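Local coordinates for ionotropic glutamate receptor bacterial homologue (Nostoc punctiforme, PDB 2PYY), which binds L-glutamate as the ligand-binding core of a bacterial homologue of ionotropic glutamate receptors, probably gating an ion channel on glutamate binding, at residues Leu205-Glu209 / Asn210-Gln214. Residues are numbered along the deposited sequence; the frame is centred on the assembly and turned at random.
Sequences LNLKE and NGTYQ
Lys208 and Tyr213 pair across the tight turn between helices 197-209 and 212-220, near the C-terminal end of this periplasmic-binding-protein fold. The turn is built on an Asx turn at Asn210, whose OD1 takes two donors from Thr212: the backbone N at 2.8 Å, arriving nearly end-on to the side-chain carbonyl, and OG1 at 2.6 Å, which stands above the carbonyl plane. The Asn210 amide lies beside the last turn of helix 197-209, with OD1 directed at Thr212. The last carbonyls of the first helix are satisfied in different ways. Asn206 O receives Asn210 N in a regular helical bond, whereas Leu207 O accepts Tyr213 N at 2.8 Å, a nearly straight bond whose donor lies well out of the carbonyl plane. Lys208 O takes a weak bond from Gly211 N and a shorter one from a water, which in turn accepts Gln214 N and thus bridges the two helices. Gly211, at the N-cap of the second helix, has positive phi (93°), where a CB would press on the preceding carbonyl oxygen. On the inner side, Leu207 CD2 packs against Thr212 CG2 at 3.6 Å while the leucine also touches Ile34 of helix 26-38. Tyr213, with CG anti to its N, runs alongside the lysine; its OH is hydrogen-bonded to Ile85 O, so the ring is fixed at its far end. A leucine in place of Tyr213 would probably leave Ile85 O without this donor and the Lys208 ammonium without its aromatic partner. The lysine chain turns at its last torsion (chi4 -70°), setting NZ over the ring centre in a cation-pi contact, 3.8 Å from the Tyr213 centroid and 9° off the normal.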
ATOM      1  N   LEU B 205       6.598 -21.678   2.333  1.00 17.22           N
ATOM      2  CA  LEU B 205       5.864 -22.388   3.375  1.00 18.68           C
ATOM      3  C   LEU B 205       6.743 -23.502   3.962  1.00 19.22           C
ATOM      4  O   LEU B 205       6.826 -23.641   5.175  1.00 21.39           O
ATOM      5  CB  LEU B 205       4.544 -22.962   2.813  1.00 15.10           C
ATOM      6  CG  LEU B 205       3.480 -21.918   2.431  1.00 14.20           C
ATOM      7  CD1 LEU B 205       2.328 -22.581   1.702  1.00 12.92           C
ATOM      8  CD2 LEU B 205       3.000 -21.201   3.690  1.00 14.68           C
ATOM      9  N   ASN B 206       7.411 -24.283   3.116  1.00 20.53           N
ATOM     10  CA  ASN B 206       8.263 -25.343   3.648  1.00 22.83           C
ATOM     11  C   ASN B 206       9.426 -24.762   4.443  1.00 22.80           C
ATOM     12  O   ASN B 206       9.798 -25.305   5.481  1.00 22.62           O
ATOM     13  CB  ASN B 206       8.790 -26.243   2.534  1.00 24.19           C
ATOM     14  CG  ASN B 206       7.695 -27.102   1.919  1.00 27.62           C
ATOM     15  OD1 ASN B 206       6.772 -27.549   2.617  1.00 29.99           O
ATOM     16  ND2 ASN B 206       7.794 -27.349   0.619  1.00 25.64           N
ATOM     17  N   LEU B 207       9.987 -23.654   3.959  1.00 22.11           N
ATOM     18  CA  LEU B 207      11.092 -22.997   4.645  1.00 24.32           C
ATOM     19  C   LEU B 207      10.661 -22.557   6.043  1.00 24.16           C
ATOM     20  O   LEU B 207      11.451 -22.582   6.984  1.00 25.70           O
ATOM     21  CB  LEU B 207      11.586 -21.784   3.842  1.00 25.17           C
ATOM     22  CG  LEU B 207      12.383 -22.069   2.566  1.00 26.12           C
ATOM     23  CD1 LEU B 207      12.800 -20.754   1.912  1.00 24.16           C
ATOM     24  CD2 LEU B 207      13.627 -22.894   2.915  1.00 26.30           C
ATOM     25  N   LYS B 208       9.408 -22.146   6.184  1.00 26.12           N
ATOM     26  CA  LYS B 208       8.910 -21.733   7.484  1.00 27.53           C
ATOM     27  C   LYS B 208       8.679 -22.966   8.355  1.00 29.67           C
ATOM     28  O   LYS B 208       9.026 -22.967   9.531  1.00 31.05           O
ATOM     29  CB  LYS B 208       7.601 -20.958   7.333  1.00 28.31           C
ATOM     30  CG  LYS B 208       7.761 -19.536   6.787  1.00 30.19           C
ATOM     31  CD  LYS B 208       6.430 -19.008   6.292  1.00 29.55           C
ATOM     32  CE  LYS B 208       6.497 -17.536   5.934  1.00 32.49           C
ATOM     33  NZ  LYS B 208       6.640 -16.664   7.137  1.00 32.16           N
ATOM     34  N   GLU B 209       8.095 -24.010   7.773  1.00 29.35           N
ATOM     35  CA  GLU B 209       7.817 -25.235   8.509  1.00 31.74           C
ATOM     36  C   GLU B 209       9.062 -25.994   9.005  1.00 31.67           C
ATOM     37  O   GLU B 209       9.029 -26.574  10.088  1.00 32.92           O
ATOM     38  CB  GLU B 209       6.916 -26.151   7.664  1.00 31.65           C
ATOM     39  CG  GLU B 209       5.463 -25.662   7.581  1.00 34.63           C
ATOM     40  CD  GLU B 209       4.661 -26.283   6.434  1.00 35.19           C
ATOM     41  OE1 GLU B 209       4.879 -27.475   6.121  1.00 37.36           O
ATOM     42  OE2 GLU B 209       3.794 -25.582   5.853  1.00 33.72           O
ATOM     43  N   ASN B 210      10.159 -25.986   8.248  1.00 32.83           N
ATOM     44  CA  ASN B 210      11.357 -26.694   8.700  1.00 31.46           C
ATOM     45  C   ASN B 210      12.295 -25.842   9.549  1.00 31.46           C
ATOM     46  O   ASN B 210      13.367 -26.298   9.939  1.00 32.18           O
ATOM     47  CB  ASN B 210      12.138 -27.282   7.521  1.00 31.25           C
ATOM     48  CG  ASN B 210      12.659 -26.225   6.572  1.00 31.24           C
ATOM     49  OD1 ASN B 210      13.047 -25.132   6.979  1.00 31.87           O
ATOM     50  ND2 ASN B 210      12.688 -26.560   5.297  1.00 30.85           N
ATOM     51  N   GLY B 211      11.896 -24.608   9.833  1.00 31.52           N
ATOM     52  CA  GLY B 211      12.727 -23.739  10.654  1.00 30.06           C
ATOM     53  C   GLY B 211      13.688 -22.829   9.912  1.00 28.35           C
ATOM     54  O   GLY B 211      14.219 -21.879  10.494  1.00 30.67           O
ATOM     55  N   THR B 212      13.921 -23.107   8.636  1.00 26.29           N
ATOM     56  CA  THR B 212      14.827 -22.279   7.846  1.00 25.49           C
ATOM     57  C   THR B 212      14.476 -20.789   7.906  1.00 24.19           C
ATOM     58  O   THR B 212      15.353 -19.943   8.122  1.00 23.60           O
ATOM     59  CB  THR B 212      14.852 -22.721   6.375  1.00 24.36           C
ATOM     60  OG1 THR B 212      15.284 -24.086   6.302  1.00 27.19           O
ATOM     61  CG2 THR B 212      15.837 -21.858   5.580  1.00 23.78           C
ATOM     62  N   TYR B 213      13.196 -20.470   7.723  1.00 23.22           N
ATOM     63  CA  TYR B 213      12.748 -19.071   7.763  1.00 23.86           C
ATOM     64  C   TYR B 213      13.148 -18.458   9.100  1.00 24.86           C
ATOM     65  O   TYR B 213      13.801 -17.407   9.178  1.00 22.47           O
ATOM     66  CB  TYR B 213      11.223 -18.976   7.622  1.00 21.33           C
ATOM     67  CG  TYR B 213      10.731 -17.551   7.610  1.00 19.54           C
ATOM     68  CD1 TYR B 213      10.669 -16.829   6.422  1.00 16.06           C
ATOM     69  CD2 TYR B 213      10.393 -16.902   8.798  1.00 19.09           C
ATOM     70  CE1 TYR B 213      10.289 -15.496   6.413  1.00 16.65           C
ATOM     71  CE2 TYR B 213      10.014 -15.566   8.806  1.00 16.21           C
ATOM     72  CZ  TYR B 213       9.963 -14.864   7.608  1.00 18.50           C
ATOM     73  OH  TYR B 213       9.606 -13.529   7.593  1.00 15.84           O
ATOM     74  N   GLN B 214      12.722 -19.146  10.149  1.00 25.82           N
ATOM     75  CA  GLN B 214      12.984 -18.761  11.521  1.00 27.06           C
ATOM     76  C   GLN B 214      14.474 -18.451  11.706  1.00 26.31           C
ATOM     77  O   GLN B 214      14.843 -17.405  12.238  1.00 24.71           O
ATOM     78  CB  GLN B 214      12.561 -19.915  12.431  1.00 31.42           C
ATOM     79  CG  GLN B 214      11.601 -19.535  13.536  1.00 38.04           C
ATOM     80  CD  GLN B 214      12.318 -19.011  14.754  1.00 40.34           C
ATOM     81  OE1 GLN B 214      12.327 -19.659  15.804  1.00 41.98           O
ATOM     82  NE2 GLN B 214      12.927 -17.831  14.627  1.00 39.40           N
TER
HETATM   83  O   HOH W   1      10.644 -21.014  10.232  1.00 21.08           O